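Local coordinates for leucine aminopeptidase 1 (PDB 2HC9), which removes N-terminal amino acids, preferably leucine, from peptides as a two-zinc M17 aminopeptidase, and probably serves as a digestive enzyme, at residues A285-Q296 against F476-V486; L370-N381 against D398-A406. The protein carries 1 engineered substitution. One frame throughout, in Å; residues are numbered along the deposited sequence. Where two conformers were deposited one is given.

Contact 1: residues A285-Q296 against F476-V486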
loop_
_atom_site.group_PDB
_atom_site.type_symbol
_atom_site.label_atom_id
_atom_site.label_comp_id
_atom_site.label_asym_id
_atom_site.label_seq_id
_atom_site.Cartn_x
_atom_site.Cartn_y
_atom_site.Cartn_z
ATOM N N ALA A 285 -6.522 31.912 -25.037
ATOM C CA ALA A 285 -7.144 33.155 -24.531
ATOM C C ALA A 285 -6.515 34.401 -25.140
ATOM O O ALA A 285 -7.225 35.312 -25.546
ATOM C CB ALA A 285 -7.067 33.248 -22.988
ATOM N N TYR A 286 -5.184 34.450 -25.152
ATOM C CA TYR A 286 -4.447 35.568 -25.727
ATOM C C TYR A 286 -4.869 35.733 -27.186
ATOM O O TYR A 286 -5.156 36.842 -27.630
ATOM C CB TYR A 286 -2.948 35.275 -25.626
ATOM C CG TYR A 286 -2.022 36.300 -26.261
ATOM C CD1 TYR A 286 -1.549 37.382 -25.516
ATOM C CD2 TYR A 286 -1.605 36.173 -27.603
ATOM C CE1 TYR A 286 -0.695 38.308 -26.059
ATOM C CE2 TYR A 286 -0.724 37.107 -28.168
ATOM C CZ TYR A 286 -0.271 38.164 -27.382
ATOM O OH TYR A 286 0.588 39.102 -27.900
ATOM N N SER A 287 -4.893 34.625 -27.919
ATOM C CA SER A 287 -5.302 34.645 -29.322
ATOM C C SER A 287 -6.706 35.253 -29.512
ATOM O O SER A 287 -6.892 36.166 -30.326
ATOM C CB SER A 287 -5.243 33.242 -29.907
ATOM O OG SER A 287 -5.723 33.214 -31.250
ATOM N N ALA A 288 -7.679 34.768 -28.757
ATOM C CA ALA A 288 -9.073 35.274 -28.899
ATOM C C ALA A 288 -9.175 36.784 -28.571
ATOM O O ALA A 288 -9.860 37.541 -29.268
ATOM C CB ALA A 288 -10.020 34.464 -28.007
ATOM N N LEU A 289 -8.478 37.228 -27.522
ATOM C CA LEU A 289 -8.531 38.634 -27.108
ATOM C C LEU A 289 -7.859 39.536 -28.143
ATOM O O LEU A 289 -8.369 40.607 -28.462
ATOM C CB LEU A 289 -7.849 38.825 -25.749
ATOM C CG LEU A 289 -8.640 38.215 -24.563
ATOM C CD1 LEU A 289 -7.763 38.109 -23.276
ATOM C CD2 LEU A 289 -9.925 38.989 -24.279
ATOM N N VAL A 290 -6.689 39.126 -28.621
ATOM C CA VAL A 290 -5.897 39.986 -29.520
ATOM C C VAL A 290 -6.571 40.092 -30.896
ATOM O O VAL A 290 -6.407 41.093 -31.605
ATOM C CB VAL A 290 -4.394 39.539 -29.586
ATOM C CG1 VAL A 290 -3.624 40.314 -30.687
ATOM C CG2 VAL A 290 -3.724 39.826 -28.227
ATOM N N LYS A 291 -7.373 39.086 -31.249
ATOM C CA LYS A 291 -8.132 39.130 -32.502
ATOM C C LYS A 291 -9.217 40.194 -32.483
ATOM O O LYS A 291 -9.785 40.541 -33.533
ATOM C CB LYS A 291 -8.743 37.764 -32.814
ATOM C CG LYS A 291 -7.727 36.730 -33.276
ATOM C CD LYS A 291 -8.391 35.361 -33.358
ATOM C CE LYS A 291 -7.448 34.333 -33.969
ATOM N NZ LYS A 291 -7.229 34.623 -35.409
ATOM N N HIS A 292 -9.513 40.717 -31.300
ATOM C CA HIS A 292 -10.644 41.619 -31.185
ATOM C C HIS A 292 -10.313 42.971 -30.571
ATOM O O HIS A 292 -11.034 43.475 -29.715
ATOM C CB HIS A 292 -11.824 40.894 -30.550
ATOM C CG HIS A 292 -12.377 39.824 -31.437
ATOM N ND1 HIS A 292 -13.327 40.085 -32.398
ATOM C CD2 HIS A 292 -12.058 38.513 -31.567
ATOM C CE1 HIS A 292 -13.583 38.979 -33.075
ATOM N NE2 HIS A 292 -12.828 38.008 -32.589
ATOM N N GLY A 293 -9.233 43.571 -31.061
ATOM C CA GLY A 293 -8.936 44.963 -30.778
ATOM C C GLY A 293 -8.614 45.205 -29.310
ATOM O O GLY A 293 -9.075 46.179 -28.716
ATOM N N PHE A 294 -7.834 44.312 -28.718
ATOM C CA PHE A 294 -7.547 44.406 -27.285
ATOM C C PHE A 294 -6.733 45.670 -26.961
ATOM O O PHE A 294 -5.626 45.883 -27.488
ATOM C CB PHE A 294 -6.779 43.175 -26.792
ATOM C CG PHE A 294 -6.772 43.030 -25.284
ATOM C CD1 PHE A 294 -7.877 42.480 -24.618
ATOM C CD2 PHE A 294 -5.649 43.400 -24.538
ATOM C CE1 PHE A 294 -7.875 42.331 -23.212
ATOM C CE2 PHE A 294 -5.638 43.253 -23.144
ATOM C CZ PHE A 294 -6.755 42.721 -22.486
ATOM N N SER A 295 -7.290 46.489 -26.082
ATOM C CA SER A 295 -6.887 47.886 -25.967
ATOM C C SER A 295 -5.763 48.092 -24.937
ATOM O O SER A 295 -5.228 49.195 -24.818
ATOM C CB SER A 295 -8.088 48.750 -25.588
ATOM O OG SER A 295 -8.500 48.471 -24.261
ATOM N N GLN A 296 -5.438 47.046 -24.171
ATOM C CA GLN A 296 -4.409 47.155 -23.131
ATOM C C GLN A 296 -3.187 46.340 -23.494
ATOM O O GLN A 296 -3.218 45.536 -24.408
ATOM C CB GLN A 296 -4.972 46.718 -21.780
ATOM C CG GLN A 296 -6.238 47.439 -21.402
ATOM C CD GLN A 296 -6.018 48.933 -21.232
ATOM O OE1 GLN A 296 -5.065 49.362 -20.573
ATOM N NE2 GLN A 296 -6.882 49.736 -21.863
ATOM N N PHE A 476 -11.239 33.979 -19.716
ATOM C CA PHE A 476 -10.516 35.233 -19.904
ATOM C C PHE A 476 -11.150 36.173 -20.914
ATOM O O PHE A 476 -10.963 37.372 -20.840
ATOM C CB PHE A 476 -9.034 35.009 -20.184
ATOM C CG PHE A 476 -8.275 34.629 -18.951
ATOM C CD1 PHE A 476 -7.912 35.604 -18.031
ATOM C CD2 PHE A 476 -8.015 33.291 -18.663
ATOM C CE1 PHE A 476 -7.253 35.258 -16.834
ATOM C CE2 PHE A 476 -7.338 32.931 -17.485
ATOM C CZ PHE A 476 -6.966 33.921 -16.566
ATOM N N SER A 477 -11.913 35.618 -21.841
ATOM C CA SER A 477 -12.703 36.459 -22.742
ATOM C C SER A 477 -13.725 37.264 -21.969
ATOM O O SER A 477 -13.892 38.446 -22.231
ATOM C CB SER A 477 -13.410 35.599 -23.790
ATOM O OG SER A 477 -12.426 35.130 -24.680
ATOM N N THR A 478 -14.397 36.627 -21.009
ATOM C CA THR A 478 -15.398 37.342 -20.194
ATOM C C THR A 478 -14.719 38.236 -19.181
ATOM O O THR A 478 -15.178 39.348 -18.948
ATOM C CB THR A 478 -16.481 36.457 -19.466
ATOM O OG1 THR A 478 -15.870 35.506 -18.580
ATOM C CG2 THR A 478 -17.406 35.744 -20.467
ATOM N N LEU A 479 -13.622 37.777 -18.590
ATOM C CA LEU A 479 -12.919 38.599 -17.586
ATOM C C LEU A 479 -12.309 39.886 -18.174
ATOM O O LEU A 479 -12.432 40.984 -17.582
ATOM C CB LEU A 479 -11.825 37.776 -16.878
ATOM C CG LEU A 479 -11.034 38.518 -15.779
ATOM C CD1 LEU A 479 -11.977 38.864 -14.628
ATOM C CD2 LEU A 479 -9.906 37.615 -15.283
ATOM N N LEU A 480 -11.661 39.747 -19.328
ATOM C CA LEU A 480 -10.895 40.844 -19.922
ATOM C C LEU A 480 -11.553 41.404 -21.192
ATOM O O LEU A 480 -10.998 42.286 -21.851
ATOM C CB LEU A 480 -9.467 40.403 -20.231
ATOM C CG LEU A 480 -8.661 39.794 -19.063
ATOM C CD1 LEU A 480 -7.300 39.314 -19.556
ATOM C CD2 LEU A 480 -8.467 40.892 -17.984
ATOM N N GLY A 481 -12.729 40.886 -21.528
ATOM C CA GLY A 481 -13.436 41.286 -22.758
ATOM C C GLY A 481 -13.884 42.741 -22.814
ATOM O O GLY A 481 -14.141 43.263 -23.897
ATOM N N LYS A 482 -13.952 43.410 -21.668
ATOM C CA LYS A 482 -14.265 44.858 -21.640
ATOM C C LYS A 482 -13.210 45.698 -22.383
ATOM O O LYS A 482 -13.474 46.827 -22.755
ATOM C CB LYS A 482 -14.417 45.366 -20.198
ATOM C CG LYS A 482 -13.107 45.336 -19.399
ATOM C CD LYS A 482 -13.342 45.442 -17.907
ATOM C CE LYS A 482 -12.924 46.806 -17.405
ATOM N NZ LYS A 482 -12.942 46.886 -15.909
ATOM N N TYR A 483 -12.019 45.136 -22.601
ATOM C CA TYR A 483 -10.962 45.819 -23.341
ATOM C C TYR A 483 -10.946 45.499 -24.839
ATOM O O TYR A 483 -10.061 45.970 -25.565
ATOM C CB TYR A 483 -9.603 45.486 -22.757
ATOM C CG TYR A 483 -9.468 45.791 -21.285
ATOM C CD1 TYR A 483 -9.607 47.097 -20.803
ATOM C CD2 TYR A 483 -9.160 44.781 -20.378
ATOM C CE1 TYR A 483 -9.468 47.381 -19.421
ATOM C CE2 TYR A 483 -9.010 45.054 -19.012
ATOM C CZ TYR A 483 -9.161 46.353 -18.549
ATOM O OH TYR A 483 -9.013 46.615 -17.195
ATOM N N THR A 484 -11.901 44.682 -25.280
ATOM C CA THR A 484 -12.058 44.362 -26.703
ATOM C C THR A 484 -13.135 45.230 -27.342
ATOM O O THR A 484 -13.843 45.990 -26.655
ATOM C CB THR A 484 -12.487 42.897 -26.922
ATOM O OG1 THR A 484 -13.840 42.731 -26.484
ATOM C CG2 THR A 484 -11.558 41.933 -26.156
ATOM N N SER A 485 -13.277 45.074 -28.662
ATOM C CA SER A 485 -14.336 45.726 -29.400
ATOM C C SER A 485 -15.625 44.930 -29.428
ATOM O O SER A 485 -16.549 45.328 -30.135
ATOM C CB SER A 485 -13.893 45.993 -30.846
ATOM O OG SER A 485 -13.540 44.781 -31.499
ATOM N N VAL A 486 -15.708 43.812 -28.695
ATOM C CA VAL A 486 -16.842 42.900 -28.882
ATOM C C VAL A 486 -18.060 43.360 -28.085
ATOM O O VAL A 486 -17.995 43.421 -26.865
ATOM C CB VAL A 486 -16.483 41.439 -28.486
ATOM C CG1 VAL A 486 -17.631 40.499 -28.864
ATOM C CG2 VAL A 486 -15.196 40.989 -29.205
#
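Y483 meets both F294 and Q296. CG of Q296 sits over one face of the tyrosine ring, 3.7 Å from its centroid, in a CH-pi contact. An edge of the same ring faces F294 in an offset edge-to-face pair, planes 76° apart, while CB of Y483 lies over the F294 face. F294 holds CG anti to its backbone N (chi1 -165°), which sets CE1 by Y483 CB and next to L480 O, the latter coming to the ring's edge. A leucine in place of Q296 would probably leave E245 N and T244 OG1, both bound by the amide oxygen, without that acceptor and S295 OG without the amide N-H it receives.

Two backbone bonds join the segments: S485 N to H292 O at 2.9 Å, nearly straight, and S295 N to Y483 O, more bent. Beside the first, V486 CG2 packs on H292 CB, 3.6 Å away. The contact packs the C-terminal end of helix 277-290 of the catalytic domain against helix 473-480, their segment axes crossing at -49° and 9.9 Å apart. Between the helices L289 CD1 meets L480 CD1 and A285 CB meets F476 CB, while L289 CD2 reaches T484 CG2 in the chain beyond.

Behind this layer, T484 OG1 accepts from V486 N, which makes an ST turn; with its bond to G481 O, at 2.7 Å, this holds the hydroxyl. The imidazole NE2 of H292 bonds D165 on helix 157-178.

Contact 2: residues L370-N381 against D398-A406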
loop_
_atom_site.group_PDB
_atom_site.type_symbol
_atom_site.label_atom_id
_atom_site.label_comp_id
_atom_site.label_asym_id
_atom_site.label_seq_id
_atom_site.Cartn_x
_atom_site.Cartn_y
_atom_site.Cartn_z
ATOM N N LEU A 370 -10.507 20.772 -3.025
ATOM C CA LEU A 370 -10.848 22.120 -2.619
ATOM C C LEU A 370 -12.071 22.644 -3.382
ATOM O O LEU A 370 -13.049 23.107 -2.773
ATOM C CB LEU A 370 -9.633 23.039 -2.785
ATOM C CG LEU A 370 -9.718 24.444 -2.155
ATOM C CD1 LEU A 370 -8.287 24.955 -1.859
ATOM C CD2 LEU A 370 -10.431 25.420 -3.121
ATOM N N SER A 371 -12.013 22.598 -4.719
ATOM C CA SER A 371 -13.043 23.228 -5.552
ATOM C C SER A 371 -13.805 22.241 -6.433
ATOM O O SER A 371 -14.672 22.649 -7.205
ATOM C CB SER A 371 -12.428 24.348 -6.414
ATOM O OG SER A 371 -11.495 23.842 -7.366
ATOM N N GLY A 372 -13.502 20.947 -6.313
ATOM C CA GLY A 372 -14.198 19.949 -7.127
ATOM C C GLY A 372 -13.687 19.947 -8.568
ATOM O O GLY A 372 -12.623 20.507 -8.863
ATOM N N ARG A 373 -14.443 19.323 -9.466
ATOM C CA ARG A 373 -13.913 19.030 -10.810
ATOM C C ARG A 373 -14.369 20.006 -11.888
ATOM O O ARG A 373 -13.867 19.962 -13.010
ATOM C CB ARG A 373 -14.212 17.582 -11.219
ATOM C CG ARG A 373 -13.573 16.577 -10.260
ATOM C CD ARG A 373 -13.587 15.156 -10.777
ATOM N NE ARG A 373 -12.838 14.312 -9.834
ATOM C CZ ARG A 373 -11.505 14.303 -9.688
ATOM N NH1 ARG A 373 -10.714 15.053 -10.450
ATOM N NH2 ARG A 373 -10.944 13.524 -8.778
ATOM N N LEU A 374 -15.311 20.884 -11.548
ATOM C CA LEU A 374 -15.860 21.856 -12.503
ATOM C C LEU A 374 -15.323 23.272 -12.283
ATOM O O LEU A 374 -15.374 24.101 -13.190
ATOM C CB LEU A 374 -17.393 21.885 -12.397
ATOM C CG LEU A 374 -18.180 20.831 -13.167
ATOM C CD1 LEU A 374 -17.882 19.430 -12.691
ATOM C CD2 LEU A 374 -19.664 21.136 -13.052
ATOM N N HIS A 375 -14.812 23.549 -11.078
ATOM C CA HIS A 375 -14.367 24.906 -10.723
ATOM C C HIS A 375 -12.837 24.962 -10.663
ATOM O O HIS A 375 -12.197 24.165 -9.939
ATOM C CB HIS A 375 -14.878 25.301 -9.317
ATOM C CG HIS A 375 -16.357 25.540 -9.242
ATOM N ND1 HIS A 375 -17.287 24.536 -9.402
ATOM C CD2 HIS A 375 -17.062 26.677 -9.007
ATOM C CE1 HIS A 375 -18.498 25.032 -9.230
ATOM N NE2 HIS A 375 -18.390 26.330 -8.992
ATOM N N GLY A 376 -12.244 25.928 -11.353
ATOM C CA GLY A 376 -10.809 26.192 -11.122
ATOM C C GLY A 376 -10.708 26.842 -9.735
ATOM O O GLY A 376 -11.672 27.446 -9.247
ATOM N N ALA A 377 -9.551 26.718 -9.101
ATOM C CA ALA A 377 -9.366 27.257 -7.755
ATOM C C ALA A 377 -8.467 28.470 -7.846
ATOM O O ALA A 377 -7.318 28.362 -8.270
ATOM C CB ALA A 377 -8.746 26.146 -6.831
ATOM N N ALA A 378 -9.008 29.639 -7.492
ATOM C CA ALA A 378 -8.296 30.911 -7.629
ATOM C C ALA A 378 -7.774 31.436 -6.291
ATOM O O ALA A 378 -8.546 31.551 -5.314
ATOM C CB ALA A 378 -9.224 31.974 -8.241
ATOM N N MET A 379 -6.497 31.765 -6.267
ATOM C CA MET A 379 -5.887 32.388 -5.094
ATOM C C MET A 379 -5.261 33.712 -5.506
ATOM O O MET A 379 -4.402 33.763 -6.400
ATOM C CB MET A 379 -4.834 31.450 -4.512
ATOM C CG MET A 379 -4.324 31.907 -3.134
ATOM S SD MET A 379 -2.938 30.880 -2.586
ATOM C CE MET A 379 -1.601 31.548 -3.567
ATOM N N THR A 380 -5.708 34.792 -4.859
ATOM C CA THR A 380 -5.267 36.132 -5.239
ATOM C C THR A 380 -5.076 37.047 -4.018
ATOM O O THR A 380 -5.796 36.927 -3.016
ATOM C CB THR A 380 -6.252 36.787 -6.260
ATOM O OG1 THR A 380 -5.809 38.114 -6.577
ATOM C CG2 THR A 380 -7.698 36.849 -5.699
ATOM N N ASN A 381 -4.119 37.959 -4.125
ATOM C CA ASN A 381 -3.918 39.019 -3.123
ATOM C C ASN A 381 -4.966 40.119 -3.200
ATOM O O ASN A 381 -5.015 40.992 -2.334
ATOM C CB ASN A 381 -2.505 39.620 -3.201
ATOM C CG ASN A 381 -2.279 40.446 -4.465
ATOM O OD1 ASN A 381 -2.802 40.116 -5.530
ATOM N ND2 ASN A 381 -1.508 41.527 -4.345
ATOM N N ASP A 398 -16.689 28.721 -17.491
ATOM C CA ASP A 398 -15.403 28.204 -16.996
ATOM C C ASP A 398 -15.390 28.583 -15.498
ATOM O O ASP A 398 -14.885 29.631 -15.122
ATOM C CB ASP A 398 -14.223 28.889 -17.714
ATOM C CG ASP A 398 -13.949 28.329 -19.117
ATOM O OD1 ASP A 398 -14.653 27.385 -19.580
ATOM O OD2 ASP A 398 -13.024 28.853 -19.769
ATOM N N LEU A 399 -16.012 27.758 -14.672
ATOM C CA LEU A 399 -16.279 28.118 -13.262
ATOM C C LEU A 399 -15.015 28.316 -12.458
ATOM O O LEU A 399 -13.988 27.674 -12.726
ATOM C CB LEU A 399 -17.153 27.051 -12.602
ATOM C CG LEU A 399 -18.582 26.979 -13.170
ATOM C CD1 LEU A 399 -19.328 25.765 -12.617
ATOM C CD2 LEU A 399 -19.320 28.254 -12.770
ATOM N N VAL A 400 -15.087 29.229 -11.486
ATOM C CA VAL A 400 -13.939 29.535 -10.611
ATOM C C VAL A 400 -14.467 29.625 -9.168
ATOM O O VAL A 400 -15.545 30.218 -8.930
ATOM C CB VAL A 400 -13.279 30.865 -10.998
ATOM C CG1 VAL A 400 -12.115 31.187 -10.056
ATOM C CG2 VAL A 400 -12.785 30.838 -12.464
ATOM N N ALA A 401 -13.729 29.014 -8.238
ATOM C CA ALA A 401 -14.021 29.088 -6.807
ATOM C C ALA A 401 -12.798 29.668 -6.103
ATOM O O ALA A 401 -11.646 29.509 -6.570
ATOM C CB ALA A 401 -14.341 27.653 -6.242
ATOM N N PRO A 402 -13.015 30.362 -4.978
ATOM C CA PRO A 402 -11.874 30.971 -4.324
ATOM C C PRO A 402 -11.123 30.034 -3.379
ATOM O O PRO A 402 -11.722 29.164 -2.736
ATOM C CB PRO A 402 -12.522 32.110 -3.498
ATOM C CG PRO A 402 -13.859 31.632 -3.185
ATOM C CD PRO A 402 -14.284 30.690 -4.290
ATOM N N MET A 403 -9.801 30.200 -3.359
ATOM C CA MET A 403 -8.906 29.647 -2.331
ATOM C C MET A 403 -8.627 30.708 -1.282
ATOM O O MET A 403 -8.690 31.910 -1.560
ATOM C CB MET A 403 -7.553 29.236 -2.946
ATOM C CG MET A 403 -7.602 28.008 -3.822
ATOM S SD MET A 403 -6.097 26.993 -3.847
ATOM C CE MET A 403 -5.354 27.642 -5.353
ATOM N N LEU A 404 -8.283 30.259 -0.080
ATOM C CA LEU A 404 -7.773 31.178 0.950
ATOM C C LEU A 404 -6.436 31.766 0.559
ATOM O O LEU A 404 -5.535 31.045 0.074
ATOM C CB LEU A 404 -7.573 30.455 2.294
ATOM C CG LEU A 404 -8.803 30.118 3.133
ATOM C CD1 LEU A 404 -8.393 29.158 4.281
ATOM C CD2 LEU A 404 -9.434 31.407 3.665
ATOM N N PHE A 405 -6.312 33.069 0.794
ATOM C CA PHE A 405 -5.051 33.765 0.602
ATOM C C PHE A 405 -4.482 34.134 1.972
ATOM O O PHE A 405 -4.926 35.105 2.607
ATOM C CB PHE A 405 -5.248 35.039 -0.235
ATOM C CG PHE A 405 -3.952 35.784 -0.503
ATOM C CD1 PHE A 405 -3.096 35.370 -1.519
ATOM C CD2 PHE A 405 -3.577 36.875 0.278
ATOM C CE1 PHE A 405 -1.875 36.053 -1.758
ATOM C CE2 PHE A 405 -2.370 37.565 0.046
ATOM C CZ PHE A 405 -1.521 37.139 -0.976
ATOM N N ALA A 406 -3.478 33.391 2.416
ATOM C CA ALA A 406 -2.899 33.662 3.752
ATOM C C ALA A 406 -1.410 33.277 3.829
ATOM O O ALA A 406 -1.064 32.291 4.463
ATOM C CB ALA A 406 -3.726 32.940 4.842
HETATM O O HOH W 1 -15.999 24.708 -15.664
HETATM O O HOH W 2 -7.933 34.167 -3.157
#
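G376, A377 and A378 pair in parallel register with V400, A401 and P402, through a ladder in which G376 N donates to L399 O, A401 N to G376 O, A378 N to A401 O and M403 N to A378 O, the last at 2.7 Å. The two middle bonds run almost straight off their carbonyls, whereas G376 N stands above the carbonyl plane of L399.

M403 crosses to the other segment. One of its two conformers, so with some doubt about the end, bends at chi2 and chi3 to lay CG 3.7 Å from A377 CB and SD 3.6 Å from L370 CD1; the two long side chains cross at about a right angle. Its CB also touches M379 CB. At the start of the ladder L399 covers one face of the H375 imidazole, CB 3.7 Å from the ring centroid, and its CD1 extends to CE1 of the same ring. NE2 of that histidine is bound to G84 O. A378 CB meets V400 CG1 at 3.5 Å.

At the far end F405, its CG anti to N (chi1 -178°), turns a ring face under N381 CA, 3.7 Å from the centroid, and M379 CG comes to the ring's edge. A water accepts a hydrogen bond from T380 N and lies within hydrogen-bonding distance of M403 O.

A377 and M379 also make backbone hydrogen bonds to D457 and H455 of strand 452-457, and R83 of the second subunit reaches T380 O. Strand 376-380, helix 383-396 and strand 400-402 form a beta-alpha-beta crossover at the edge of the catalytic domain's mixed sheet.

Overall arrangement
From the N terminus the chain first builds the six-stranded sheet of the N-terminal domain, then passes through helix 157-178 into the catalytic domain. Residues 285-296, where helix 277-290 runs out, open the loop that contact 1 will close some 180 residues later. Within it come strands 297-307 and 356-361 and, after helix 367-371, contact 2, a far shorter loop closed across helix 383-396. Contact 2 is thus nested inside contact 1. The centres lie 23 Å apart, and the contacts do not touch, their nearest atoms being about 5 Å apart. Contact 2 joins neighbouring strands of the sheet; contact 1 brings the last helix, 473-480, and the chain beyond it back to helix 277-290.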